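Local coordinates for fibronectin type III domain-containing protein (Simiduia agarivorans, PDB 6P2K) that probably hydrolyses xyloglucan-type beta-glucans as a glycoside hydrolase family 74 enzyme, this chain being its catalytic beta-propeller part and carrying bound zinc, at residues 51-63 against 75-89. Numbering follows the deposited sequence.
With PE3 (3,6,9,12,15,18,21,24,27,30,33,36,39-tridecaoxahentetracontane-1,41-diol), chain C.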
loop_
_atom_site.group_PDB
_atom_site.type_symbol
_atom_site.label_atom_id
_atom_site.label_comp_id
_atom_site.label_asym_id
_atom_site.label_seq_id
_atom_site.Cartn_x
_atom_site.Cartn_y
_atom_site.Cartn_z
ATOM N N ILE B 51 -35.786 24.768 -24.876
ATOM C CA ILE B 51 -36.269 24.411 -26.205
ATOM C C ILE B 51 -37.246 25.472 -26.705
ATOM O O ILE B 51 -37.833 26.239 -25.933
ATOM C CB ILE B 51 -36.919 23.018 -26.196
ATOM C CG1 ILE B 51 -38.058 22.970 -25.178
ATOM C CG2 ILE B 51 -35.894 21.947 -25.902
ATOM C CD1 ILE B 51 -39.425 22.981 -25.802
ATOM N N THR B 52 -37.409 25.522 -28.026
ATOM C CA THR B 52 -38.403 26.396 -28.637
ATOM C C THR B 52 -39.452 25.563 -29.365
ATOM O O THR B 52 -39.585 24.364 -29.101
ATOM C CB THR B 52 -37.741 27.393 -29.593
ATOM O OG1 THR B 52 -37.247 26.698 -30.742
ATOM C CG2 THR B 52 -36.587 28.110 -28.901
ATOM N N GLY B 53 -40.192 26.178 -30.284
ATOM C CA GLY B 53 -41.285 25.486 -30.938
ATOM C C GLY B 53 -40.826 24.376 -31.869
ATOM O O GLY B 53 -39.653 24.252 -32.221
ATOM N N ASN B 54 -41.791 23.555 -32.282
ATOM C CA ASN B 54 -41.513 22.426 -33.163
ATOM C C ASN B 54 -41.352 22.895 -34.604
ATOM O O ASN B 54 -42.221 23.587 -35.143
ATOM C CB ASN B 54 -42.636 21.392 -33.086
ATOM C CG ASN B 54 -42.692 20.690 -31.746
ATOM O OD1 ASN B 54 -41.663 20.420 -31.129
ATOM N ND2 ASN B 54 -43.902 20.386 -31.290
ATOM N N LEU B 55 -40.247 22.505 -35.227
ATOM C CA LEU B 55 -40.002 22.768 -36.636
ATOM C C LEU B 55 -40.354 21.540 -37.469
ATOM O O LEU B 55 -40.416 20.416 -36.965
ATOM C CB LEU B 55 -38.540 23.158 -36.871
ATOM C CG LEU B 55 -38.008 24.346 -36.073
ATOM C CD1 LEU B 55 -36.505 24.244 -35.914
ATOM C CD2 LEU B 55 -38.385 25.649 -36.758
ATOM N N VAL B 56 -40.590 21.773 -38.763
ATOM C CA VAL B 56 -40.843 20.663 -39.676
ATOM C C VAL B 56 -39.559 19.884 -39.933
ATOM O O VAL B 56 -39.596 18.673 -40.186
ATOM C CB VAL B 56 -41.470 21.180 -40.985
ATOM C CG1 VAL B 56 -41.971 20.022 -41.838
ATOM C CG2 VAL B 56 -42.611 22.141 -40.678
ATOM N N ASN B 57 -38.410 20.553 -39.868
ATOM C CA ASN B 57 -37.112 19.911 -39.995
ATOM C C ASN B 57 -36.160 20.555 -38.998
ATOM O O ASN B 57 -36.138 21.781 -38.855
ATOM C CB ASN B 57 -36.564 20.030 -41.421
ATOM C CG ASN B 57 -35.149 19.513 -41.544
ATOM O OD1 ASN B 57 -34.186 20.265 -41.398
ATOM N ND2 ASN B 57 -35.013 18.219 -41.809
ATOM N N ASN B 58 -35.380 19.728 -38.306
ATOM C CA ASN B 58 -34.612 20.183 -37.154
ATOM C C ASN B 58 -33.141 20.440 -37.460
ATOM O O ASN B 58 -32.381 20.763 -36.540
ATOM C CB ASN B 58 -34.740 19.171 -36.013
ATOM C CG ASN B 58 -36.077 19.268 -35.306
ATOM O OD1 ASN B 58 -36.666 20.347 -35.213
ATOM N ND2 ASN B 58 -36.566 18.143 -34.807
ATOM N N ARG B 59 -32.724 20.324 -38.718
ATOM C CA ARG B 59 -31.368 20.705 -39.117
ATOM C C ARG B 59 -31.375 22.200 -39.413
ATOM O O ARG B 59 -31.700 22.636 -40.519
ATOM C CB ARG B 59 -30.908 19.888 -40.317
ATOM C CG ARG B 59 -29.421 20.007 -40.624
ATOM C CD ARG B 59 -28.934 18.835 -41.459
ATOM N NE ARG B 59 -28.972 17.578 -40.713
ATOM C CZ ARG B 59 -27.941 17.079 -40.037
ATOM N NH1 ARG B 59 -26.786 17.728 -40.008
ATOM N NH2 ARG B 59 -28.063 15.929 -39.389
ATOM N N VAL B 60 -31.019 22.999 -38.408
ATOM C CA VAL B 60 -31.124 24.453 -38.488
ATOM C C VAL B 60 -29.791 25.035 -38.935
ATOM O O VAL B 60 -28.744 24.740 -38.347
ATOM C CB VAL B 60 -31.552 25.047 -37.136
ATOM C CG1 VAL B 60 -31.635 26.563 -37.231
ATOM C CG2 VAL B 60 -32.882 24.462 -36.699
ATOM N N PHE B 61 -29.833 25.879 -39.971
ATOM C CA PHE B 61 -28.640 26.522 -40.498
ATOM C C PHE B 61 -28.562 28.012 -40.195
ATOM O O PHE B 61 -27.479 28.591 -40.333
ATOM C CB PHE B 61 -28.554 26.322 -42.018
ATOM C CG PHE B 61 -28.294 24.903 -42.433
ATOM C CD1 PHE B 61 -27.239 24.189 -41.892
ATOM C CD2 PHE B 61 -29.104 24.284 -43.368
ATOM C CE1 PHE B 61 -26.998 22.884 -42.274
ATOM C CE2 PHE B 61 -28.868 22.978 -43.752
ATOM C CZ PHE B 61 -27.814 22.278 -43.203
ATOM N N ALA B 62 -29.662 28.646 -39.793
ATOM C CA ALA B 62 -29.650 30.085 -39.565
ATOM C C ALA B 62 -30.831 30.487 -38.693
ATOM O O ALA B 62 -31.913 29.899 -38.775
ATOM C CB ALA B 62 -29.686 30.862 -40.885
ATOM N N VAL B 63 -30.605 31.500 -37.861
ATOM C CA VAL B 63 -31.643 32.121 -37.045
ATOM C C VAL B 63 -31.445 33.629 -37.104
ATOM O O VAL B 63 -30.314 34.119 -37.014
ATOM C CB VAL B 63 -31.610 31.622 -35.583
ATOM C CG1 VAL B 63 -32.684 32.313 -34.756
ATOM C CG2 VAL B 63 -31.785 30.116 -35.517
ATOM N N VAL B 75 -36.116 31.231 -39.084
ATOM C CA VAL B 75 -35.272 30.059 -38.881
ATOM C C VAL B 75 -35.114 29.353 -40.219
ATOM O O VAL B 75 -36.102 28.888 -40.800
ATOM C CB VAL B 75 -35.863 29.097 -37.835
ATOM C CG1 VAL B 75 -34.994 27.855 -37.708
ATOM C CG2 VAL B 75 -36.015 29.791 -36.491
ATOM N N GLY B 76 -33.875 29.265 -40.706
ATOM C CA GLY B 76 -33.580 28.569 -41.937
ATOM C C GLY B 76 -33.141 27.147 -41.662
ATOM O O GLY B 76 -32.195 26.915 -40.905
ATOM N N THR B 77 -33.842 26.194 -42.272
ATOM C CA THR B 77 -33.573 24.773 -42.086
ATOM C C THR B 77 -33.317 24.106 -43.434
ATOM O O THR B 77 -33.407 24.725 -44.497
ATOM C CB THR B 77 -34.730 24.067 -41.373
ATOM O OG1 THR B 77 -35.845 23.951 -42.265
ATOM C CG2 THR B 77 -35.151 24.837 -40.137
ATOM N N LEU B 78 -33.004 22.810 -43.366
ATOM C CA LEU B 78 -32.741 22.037 -44.574
ATOM C C LEU B 78 -33.977 21.938 -45.456
ATOM O O LEU B 78 -33.855 21.753 -46.673
ATOM C CB LEU B 78 -32.235 20.646 -44.192
ATOM C CG LEU B 78 -31.800 19.686 -45.302
ATOM C CD1 LEU B 78 -30.650 20.274 -46.109
ATOM C CD2 LEU B 78 -31.416 18.334 -44.717
ATOM N N TYR B 79 -35.170 22.062 -44.874
ATOM C CA TYR B 79 -36.408 21.992 -45.639
ATOM C C TYR B 79 -37.042 23.357 -45.880
ATOM O O TYR B 79 -38.131 23.427 -46.458
ATOM C CB TYR B 79 -37.415 21.067 -44.951
ATOM C CG TYR B 79 -38.489 20.553 -45.890
ATOM C CD1 TYR B 79 -38.172 19.696 -46.935
ATOM C CD2 TYR B 79 -39.815 20.938 -45.742
ATOM C CE1 TYR B 79 -39.146 19.227 -47.803
ATOM C CE2 TYR B 79 -40.800 20.474 -46.608
ATOM C CZ TYR B 79 -40.457 19.619 -47.636
ATOM O OH TYR B 79 -41.425 19.151 -48.498
ATOM N N GLY B 80 -36.401 24.439 -45.459
ATOM C CA GLY B 80 -36.868 25.763 -45.802
ATOM C C GLY B 80 -37.012 26.662 -44.596
ATOM O O GLY B 80 -36.789 26.269 -43.451
ATOM N N LEU B 81 -37.402 27.900 -44.880
ATOM C CA LEU B 81 -37.539 28.919 -43.850
ATOM C C LEU B 81 -38.779 28.669 -43.000
ATOM O O LEU B 81 -39.825 28.252 -43.504
ATOM C CB LEU B 81 -37.616 30.300 -44.504
ATOM C CG LEU B 81 -37.288 31.559 -43.703
ATOM C CD1 LEU B 81 -35.818 31.593 -43.326
ATOM C CD2 LEU B 81 -37.658 32.781 -44.522
ATOM N N HIS B 82 -38.651 28.918 -41.699
ATOM C CA HIS B 82 -39.777 28.951 -40.779
ATOM C C HIS B 82 -39.927 30.364 -40.231
ATOM O O HIS B 82 -38.963 31.132 -40.172
ATOM C CB HIS B 82 -39.596 27.967 -39.612
ATOM C CG HIS B 82 -39.562 26.528 -40.025
ATOM N ND1 HIS B 82 -38.591 26.015 -40.857
ATOM C CD2 HIS B 82 -40.371 25.491 -39.706
ATOM C CE1 HIS B 82 -38.807 24.724 -41.039
ATOM N NE2 HIS B 82 -39.881 24.380 -40.350
ATOM N N ILE B 83 -41.144 30.705 -39.819
ATOM C CA ILE B 83 -41.420 32.018 -39.249
ATOM C C ILE B 83 -42.182 31.841 -37.943
ATOM O O ILE B 83 -43.147 31.071 -37.873
ATOM C CB ILE B 83 -42.195 32.925 -40.229
ATOM C CG1 ILE B 83 -42.356 34.331 -39.642
ATOM C CG2 ILE B 83 -43.543 32.316 -40.613
ATOM C CD1 ILE B 83 -43.079 35.299 -40.561
ATOM N N SER B 84 -41.722 32.527 -36.902
ATOM C CA SER B 84 -42.418 32.617 -35.629
ATOM C C SER B 84 -42.834 34.059 -35.388
ATOM O O SER B 84 -42.070 34.991 -35.667
ATOM C CB SER B 84 -41.538 32.136 -34.475
ATOM O OG SER B 84 -42.211 32.288 -33.235
ATOM N N THR B 85 -44.051 34.241 -34.881
ATOM C CA THR B 85 -44.528 35.553 -34.477
ATOM C C THR B 85 -44.720 35.664 -32.971
ATOM O O THR B 85 -45.101 36.736 -32.488
ATOM C CB THR B 85 -45.840 35.893 -35.191
ATOM O OG1 THR B 85 -46.828 34.902 -34.874
ATOM C CG2 THR B 85 -45.632 35.927 -36.695
ATOM N N ASN B 86 -44.449 34.598 -32.215
ATOM C CA ASN B 86 -44.587 34.608 -30.764
ATOM C C ASN B 86 -43.244 34.394 -30.072
ATOM O O ASN B 86 -43.174 33.761 -29.018
ATOM C CB ASN B 86 -45.605 33.563 -30.303
ATOM C CG ASN B 86 -45.305 32.172 -30.833
ATOM O OD1 ASN B 86 -44.194 31.885 -31.278
ATOM N ND2 ASN B 86 -46.303 31.298 -30.783
ATOM N N GLY B 87 -42.168 34.907 -30.662
ATOM C CA GLY B 87 -40.871 34.857 -30.015
ATOM C C GLY B 87 -40.256 33.480 -29.891
ATOM O O GLY B 87 -39.569 33.211 -28.900
ATOM N N SER B 88 -40.490 32.605 -30.873
ATOM C CA SER B 88 -39.990 31.227 -31.036
ATOM C C SER B 88 -40.869 30.173 -30.361
ATOM O O SER B 88 -40.494 28.996 -30.366
ATOM C CB SER B 88 -38.540 31.046 -30.546
ATOM O OG SER B 88 -38.487 30.865 -29.141
ATOM N N ASN B 89 -42.019 30.540 -29.790
ATOM C CA ASN B 89 -42.839 29.542 -29.108
ATOM C C ASN B 89 -43.433 28.538 -30.092
ATOM O O ASN B 89 -43.571 27.352 -29.771
ATOM C CB ASN B 89 -43.941 30.231 -28.303
ATOM C CG ASN B 89 -43.428 30.820 -27.001
ATOM O OD1 ASN B 89 -42.232 30.775 -26.714
ATOM N ND2 ASN B 89 -44.333 31.385 -26.207
HETATM O O43 PE3 C . -42.782 27.777 -25.887
HETATM C C42 PE3 C . -43.205 26.420 -26.026
HETATM C C41 PE3 C . -41.974 25.518 -25.979
HETATM O O40 PE3 C . -42.293 24.120 -26.101
HETATM C C39 PE3 C . -42.932 23.768 -27.338
HETATM C C38 PE3 C . -43.155 22.263 -27.279
HETATM O O37 PE3 C . -43.791 21.776 -28.470
#
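A classic beta bulge marks the start of the hairpin pairing strands 60-66 and 72-77, where Phe61 and Ala62 both face Gly76. The O of Gly76 accepts from Phe61 N at 2.7 Å and, on a lone pair, from Ala62 N, while Gly76 N returns a bond to Ala62 O. Beside the bulge, Val60 CG1 packs on Val75 CG1 at 3.6 Å.

The loop leading into strand 60-66 runs along the type I turn Thr77 to Gly80. Asn57 OD1 closes an Asx turn on Arg59 N and receives a weak bond from Leu78 N, whose stronger bond goes to Arg59 O (3.1 Å). Thr77 OG1, set between its own N and carbonyl carbon (chi1 72°), gives its proton to Gly80 O at 2.8 Å and accepts from Tyr79 N in an ST turn; CG2 is thereby turned onto Asn57 O. A valine here would probably leave Tyr79 N without this acceptor and the turn less firmly closed.

Further back, His82 NE2 accepts from Val56 N at 3.1 Å, the donor tilted 26° from the ring plane, and Leu55 CD2 lies over one ring face in a CH-pi contact. Gly53 N reaches Ser88 O at 2.8 Å, tying the start of the loop to the last residues of 75-89. The side chain of Arg59 runs on to a salt bridge with Asp124, a zinc ligand, and a hydrogen bond to Gln713. The loop from strand 50-51 of one four-stranded antiparallel sheet into strand 60-66, the first of the next, is the blade-to-blade connection of a beta-propeller.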